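Local coordinates for Ent-copalyl diphosphate synthase (Streptomyces platensis, PDB 5BP8), which belongs to the largely helical terpene cyclases and contains a domain related to the C-terminal part of squalene-hopene cyclase, at residues A[79-84]-A[137-142]; A[105-110]-A[152-156]. One frame throughout, in Å; residues are numbered along the deposited sequence.

Contact 1 of 2, residues A[79-84]-A[137-142]; sequences VEALLT and DINTRL
Leu-83 and Ile-138 meet where helix 72-86 packs on helix 127-144, a worked example of a helix pair that is oily on one side and ionic on the other. The short axes pass 9.3 Å apart and run broadly the same way, at 32°. On the tightly packed apolar side Leu-83 CD1 lies 3.9 Å from Ile-138 CG2, the two side chains crossing almost at right angles. With CG1 of Ile-138 anti to its carbonyl carbon (chi1 -71°), the longer branch reaches across, and CD1 comes 3.9 Å from Val-79 CG1. The Leu-83 and Arg-141 side chains slide past each other in opposite directions, Leu-83 CB lying 3.8 Å from Arg-141 CB. Cys-105 and Leu-109 of helix 98-116 cover this buried apolar layer.

On the polar side the partly exposed Asp-137 and Arg-141 reach toward solvent. Arg-141 bends at chi2 (-78°) and lays one guanidinium face over Thr-84 CA and CB, its NE 3.0 Å from Thr-84 OG1. Glu-80 OE2 sits at the guanidinium edge, 4.1 Å from NE, beyond a salt bridge. Arg-36, Ser-39 and Arg-198 hold the Glu-80 carboxylate, and Arg-198 also bridges Asp-137, whose OD2 is 4.2 Å from Glu-80 OE2. Two acids this close should repel; the shared Arg-198 probably offsets that cost and helps both remain ionised.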
loop_
_atom_site.group_PDB
_atom_site.type_symbol
_atom_site.label_atom_id
_atom_site.label_comp_id
_atom_site.label_asym_id
_atom_site.label_seq_id
_atom_site.Cartn_x
_atom_site.Cartn_y
_atom_site.Cartn_z
ATOM N N VAL A 79 -17.719 7.197 8.520
ATOM C CA VAL A 79 -19.015 7.850 8.668
ATOM C C VAL A 79 -20.146 7.007 8.063
ATOM O O VAL A 79 -21.213 6.780 8.711
ATOM C CB VAL A 79 -18.987 9.284 8.097
ATOM C CG1 VAL A 79 -20.389 9.870 7.968
ATOM C CG2 VAL A 79 -18.085 10.169 8.944
ATOM N N GLU A 80 -19.918 6.493 6.854
ATOM C CA GLU A 80 -20.926 5.646 6.232
ATOM C C GLU A 80 -21.214 4.410 7.099
ATOM O O GLU A 80 -22.404 4.046 7.302
ATOM C CB GLU A 80 -20.514 5.239 4.818
ATOM C CG GLU A 80 -21.673 4.692 3.981
ATOM C CD GLU A 80 -22.031 3.255 4.280
ATOM O OE1 GLU A 80 -21.147 2.463 4.721
ATOM O OE2 GLU A 80 -23.226 2.900 4.084
ATOM N N ALA A 81 -20.159 3.780 7.627
ATOM C CA ALA A 81 -20.313 2.590 8.463
ATOM C C ALA A 81 -21.093 2.912 9.726
ATOM O O ALA A 81 -21.996 2.135 10.139
ATOM C CB ALA A 81 -18.979 1.995 8.809
ATOM N N LEU A 82 -20.778 4.041 10.354
ATOM C CA LEU A 82 -21.484 4.417 11.578
ATOM C C LEU A 82 -22.953 4.717 11.330
ATOM O O LEU A 82 -23.812 4.291 12.126
ATOM C CB LEU A 82 -20.797 5.583 12.309
ATOM C CG LEU A 82 -19.407 5.242 12.892
ATOM C CD1 LEU A 82 -18.646 6.512 13.268
ATOM C CD2 LEU A 82 -19.505 4.298 14.093
ATOM N N LEU A 83 -23.265 5.397 10.227
ATOM C CA LEU A 83 -24.670 5.663 9.886
ATOM C C LEU A 83 -25.409 4.340 9.628
ATOM O O LEU A 83 -26.543 4.129 10.092
ATOM C CB LEU A 83 -24.790 6.596 8.690
ATOM C CG LEU A 83 -24.415 8.079 8.916
ATOM C CD1 LEU A 83 -24.174 8.796 7.600
ATOM C CD2 LEU A 83 -25.513 8.776 9.729
ATOM N N THR A 84 -24.771 3.447 8.876
ATOM C CA THR A 84 -25.347 2.137 8.615
ATOM C C THR A 84 -25.593 1.363 9.916
ATOM O O THR A 84 -26.695 0.816 10.106
ATOM C CB THR A 84 -24.483 1.336 7.621
ATOM O OG1 THR A 84 -24.522 1.999 6.355
ATOM C CG2 THR A 84 -24.979 -0.092 7.465
ATOM N N ASP A 137 -23.893 6.948 -0.431
ATOM C CA ASP A 137 -24.517 6.153 0.639
ATOM C C ASP A 137 -24.720 6.986 1.896
ATOM O O ASP A 137 -25.749 6.855 2.571
ATOM C CB ASP A 137 -23.699 4.896 0.954
ATOM C CG ASP A 137 -23.929 3.768 -0.063
ATOM O OD1 ASP A 137 -24.945 3.814 -0.802
ATOM O OD2 ASP A 137 -23.128 2.814 -0.080
ATOM N N ILE A 138 -23.760 7.853 2.197
ATOM C CA ILE A 138 -23.913 8.785 3.335
ATOM C C ILE A 138 -25.145 9.667 3.126
ATOM O O ILE A 138 -26.009 9.765 3.994
ATOM C CB ILE A 138 -22.663 9.652 3.543
ATOM C CG1 ILE A 138 -21.527 8.769 4.085
ATOM C CG2 ILE A 138 -22.962 10.803 4.521
ATOM C CD1 ILE A 138 -20.169 9.452 4.048
ATOM N N ASN A 139 -25.275 10.245 1.943
ATOM C CA ASN A 139 -26.412 11.104 1.690
ATOM C C ASN A 139 -27.742 10.356 1.780
ATOM O O ASN A 139 -28.707 10.892 2.307
ATOM C CB ASN A 139 -26.255 11.841 0.360
ATOM C CG ASN A 139 -25.285 12.977 0.474
ATOM O OD1 ASN A 139 -25.197 13.610 1.537
ATOM N ND2 ASN A 139 -24.549 13.261 -0.600
ATOM N N THR A 140 -27.765 9.111 1.332
ATOM C CA THR A 140 -28.947 8.271 1.498
ATOM C C THR A 140 -29.303 8.081 2.958
ATOM O O THR A 140 -30.489 8.231 3.351
ATOM C CB THR A 140 -28.754 6.924 0.763
ATOM O OG1 THR A 140 -28.624 7.209 -0.635
ATOM C CG2 THR A 140 -29.921 6.009 0.976
ATOM N N ARG A 141 -28.297 7.779 3.779
ATOM C CA ARG A 141 -28.518 7.605 5.207
ATOM C C ARG A 141 -28.966 8.897 5.886
ATOM O O ARG A 141 -29.822 8.858 6.764
ATOM C CB ARG A 141 -27.271 7.083 5.910
ATOM C CG ARG A 141 -26.800 5.730 5.415
ATOM C CD ARG A 141 -27.621 4.606 5.965
ATOM N NE ARG A 141 -27.099 3.334 5.471
ATOM C CZ ARG A 141 -27.735 2.170 5.597
ATOM N NH1 ARG A 141 -28.932 2.100 6.206
ATOM N NH2 ARG A 141 -27.178 1.069 5.096
ATOM N N LEU A 142 -28.392 10.032 5.477
ATOM C CA LEU A 142 -28.775 11.329 6.039
ATOM C C LEU A 142 -30.224 11.674 5.742
ATOM O O LEU A 142 -30.934 12.253 6.598
ATOM C CB LEU A 142 -27.869 12.449 5.512
ATOM C CG LEU A 142 -26.420 12.382 5.998
ATOM C CD1 LEU A 142 -25.571 13.473 5.361
ATOM C CD2 LEU A 142 -26.318 12.479 7.505
#

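Contact 2 of 2, residues A[105-110]-A[152-156]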
loop_
_atom_site.group_PDB
_atom_site.type_symbol
_atom_site.label_atom_id
_atom_site.label_comp_id
_atom_site.label_asym_id
_atom_site.label_seq_id
_atom_site.Cartn_x
_atom_site.Cartn_y
_atom_site.Cartn_z
ATOM N N CYS A 105 -19.986 9.755 14.816
ATOM C CA CYS A 105 -20.548 9.957 13.496
ATOM C C CYS A 105 -20.743 11.437 13.166
ATOM O O CYS A 105 -20.312 11.918 12.087
ATOM C CB CYS A 105 -21.863 9.223 13.400
ATOM S SG CYS A 105 -22.546 9.208 11.741
ATOM N N ALA A 106 -21.366 12.166 14.090
ATOM C CA ALA A 106 -21.627 13.598 13.884
ATOM C C ALA A 106 -20.343 14.389 13.736
ATOM O O ALA A 106 -20.248 15.305 12.882
ATOM C CB ALA A 106 -22.476 14.158 14.995
ATOM N N ASP A 107 -19.338 14.034 14.523
ATOM C CA ASP A 107 -18.046 14.728 14.400
ATOM C C ASP A 107 -17.347 14.412 13.084
ATOM O O ASP A 107 -16.694 15.289 12.524
ATOM C CB ASP A 107 -17.129 14.421 15.582
ATOM C CG ASP A 107 -17.631 15.038 16.901
ATOM O OD1 ASP A 107 -17.146 14.561 17.948
ATOM O OD2 ASP A 107 -18.443 15.995 16.871
ATOM N N GLY A 108 -17.502 13.180 12.588
ATOM C CA GLY A 108 -17.049 12.799 11.243
ATOM C C GLY A 108 -17.741 13.572 10.135
ATOM O O GLY A 108 -17.098 14.058 9.201
ATOM N N LEU A 109 -19.048 13.730 10.263
ATOM C CA LEU A 109 -19.827 14.566 9.329
ATOM C C LEU A 109 -19.345 16.004 9.327
ATOM O O LEU A 109 -19.186 16.616 8.248
ATOM C CB LEU A 109 -21.322 14.512 9.658
ATOM C CG LEU A 109 -22.001 13.178 9.358
ATOM C CD1 LEU A 109 -23.300 12.980 10.134
ATOM C CD2 LEU A 109 -22.196 12.982 7.854
ATOM N N GLY A 110 -19.070 16.534 10.518
ATOM C CA GLY A 110 -18.489 17.850 10.649
ATOM C C GLY A 110 -17.159 17.967 9.938
ATOM O O GLY A 110 -16.933 18.945 9.211
ATOM N N LYS A 152 -26.630 14.722 18.594
ATOM C CA LYS A 152 -26.790 15.831 17.653
ATOM C C LYS A 152 -27.005 15.323 16.245
ATOM O O LYS A 152 -27.282 16.085 15.334
ATOM C CB LYS A 152 -25.633 16.848 17.726
ATOM C CG LYS A 152 -24.233 16.308 17.940
ATOM C CD LYS A 152 -23.266 17.468 18.133
ATOM C CE LYS A 152 -21.820 17.034 17.977
ATOM N NZ LYS A 152 -20.937 18.225 17.827
ATOM N N LEU A 153 -26.975 14.009 16.074
ATOM C CA LEU A 153 -27.153 13.426 14.763
ATOM C C LEU A 153 -28.502 13.745 14.127
ATOM O O LEU A 153 -28.581 13.980 12.922
ATOM C CB LEU A 153 -26.848 11.915 14.851
ATOM C CG LEU A 153 -26.485 11.189 13.600
ATOM C CD1 LEU A 153 -25.328 11.873 12.880
ATOM C CD2 LEU A 153 -26.159 9.754 13.961
ATOM N N GLY A 154 -29.571 13.837 14.923
ATOM C CA GLY A 154 -30.862 14.266 14.420
ATOM C C GLY A 154 -30.869 15.630 13.734
ATOM O O GLY A 154 -31.633 15.877 12.804
ATOM N N ALA A 155 -29.967 16.508 14.161
ATOM C CA ALA A 155 -29.822 17.815 13.540
ATOM C C ALA A 155 -29.291 17.742 12.105
ATOM O O ALA A 155 -29.450 18.693 11.329
ATOM C CB ALA A 155 -28.900 18.684 14.397
ATOM N N TRP A 156 -28.649 16.620 11.765
ATOM C CA TRP A 156 -28.122 16.361 10.415
ATOM C C TRP A 156 -29.133 15.775 9.452
ATOM O O TRP A 156 -28.850 15.630 8.259
ATOM C CB TRP A 156 -26.901 15.421 10.503
ATOM C CG TRP A 156 -25.690 16.096 11.020
ATOM C CD1 TRP A 156 -25.342 16.253 12.305
ATOM C CD2 TRP A 156 -24.656 16.714 10.234
ATOM N NE1 TRP A 156 -24.141 16.937 12.391
ATOM C CE2 TRP A 156 -23.706 17.233 11.130
ATOM C CE3 TRP A 156 -24.453 16.874 8.869
ATOM C CZ2 TRP A 156 -22.555 17.911 10.705
ATOM C CZ3 TRP A 156 -23.304 17.571 8.439
ATOM C CH2 TRP A 156 -22.393 18.082 9.359
#
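Trp-156 swings its indole onto Leu-109 because CG lies anti to the carbonyl carbon (chi1 -74°), carrying the ring from the 152-156 turn to helix 98-116. Lys-152 solves the reach differently: CG is wedged between its backbone N and carbonyl carbon (chi1 38°), and the rest of the chain runs out straight toward the same helix.

The indole then serves as a flat platform. Leu-109 CB sits 3.6 Å from the centroid of the Trp-156 six-membered ring and only 7° off its normal, a CH-pi contact over the face. Leu-109 CD1 lies 4.0 Å from Trp-156 CD2, an atom of the ring fusion. Close to the benzo end the helix backbone takes over: Gly-110 N is 3.8 Å from Trp-156 CZ2, approaching obliquely. Leu-153 CD1 lies 3.6 Å from Leu-109 CD1, the two side chains crossing nearly at right angles. The same Leu-153 CD1 is 4.0 Å from Cys-105 SG. The CB of Ala-106 lies between the turn's other two contributors, near Trp-156 NE1 and 4.0 Å from Lys-152 CG.

The turn that presents these groups is itself held by backbone bonds three residues long, from Ala-155 N to Lys-152 O and from Trp-156 N to Leu-153 O, while Trp-156 O accepts a bond from Thr-159 OG1. At the exposed margin Lys-152 NZ reaches Asp-107 OD2 at 3.5 Å, a salt bridge whose hydrogen bond is weak. Asp-107, Lys-152 and Trp-156 touch a crystal neighbour, so the lattice may influence this rim. The chemistry is therefore unequal: dispersion and CH-pi contact probably supply most of the fit between loop and helix, and the ion pair at the rim probably adds a modest electrostatic pull.

Contacts 1 and 2 have centres 11 Å apart, and their segments alternate along the chain, so the local fold is interlaced rather than built of two separate hairpins. Helix 98-116 joins them: Leu-83 CG lies 3.6 Å from Cys-105 SG, and Val-79 CG1 is equally close to Leu-109 CD2. Leu-109 thus looks both ways, toward Trp-156 in contact 2 and toward Ile-138 and Leu-142 in contact 1, while Leu-153 also reaches Leu-86 of helix 72-86. Contact 1 is the more buried; its centre lies about 26 Å from the centre of the chain, that of contact 2 about 31 Å.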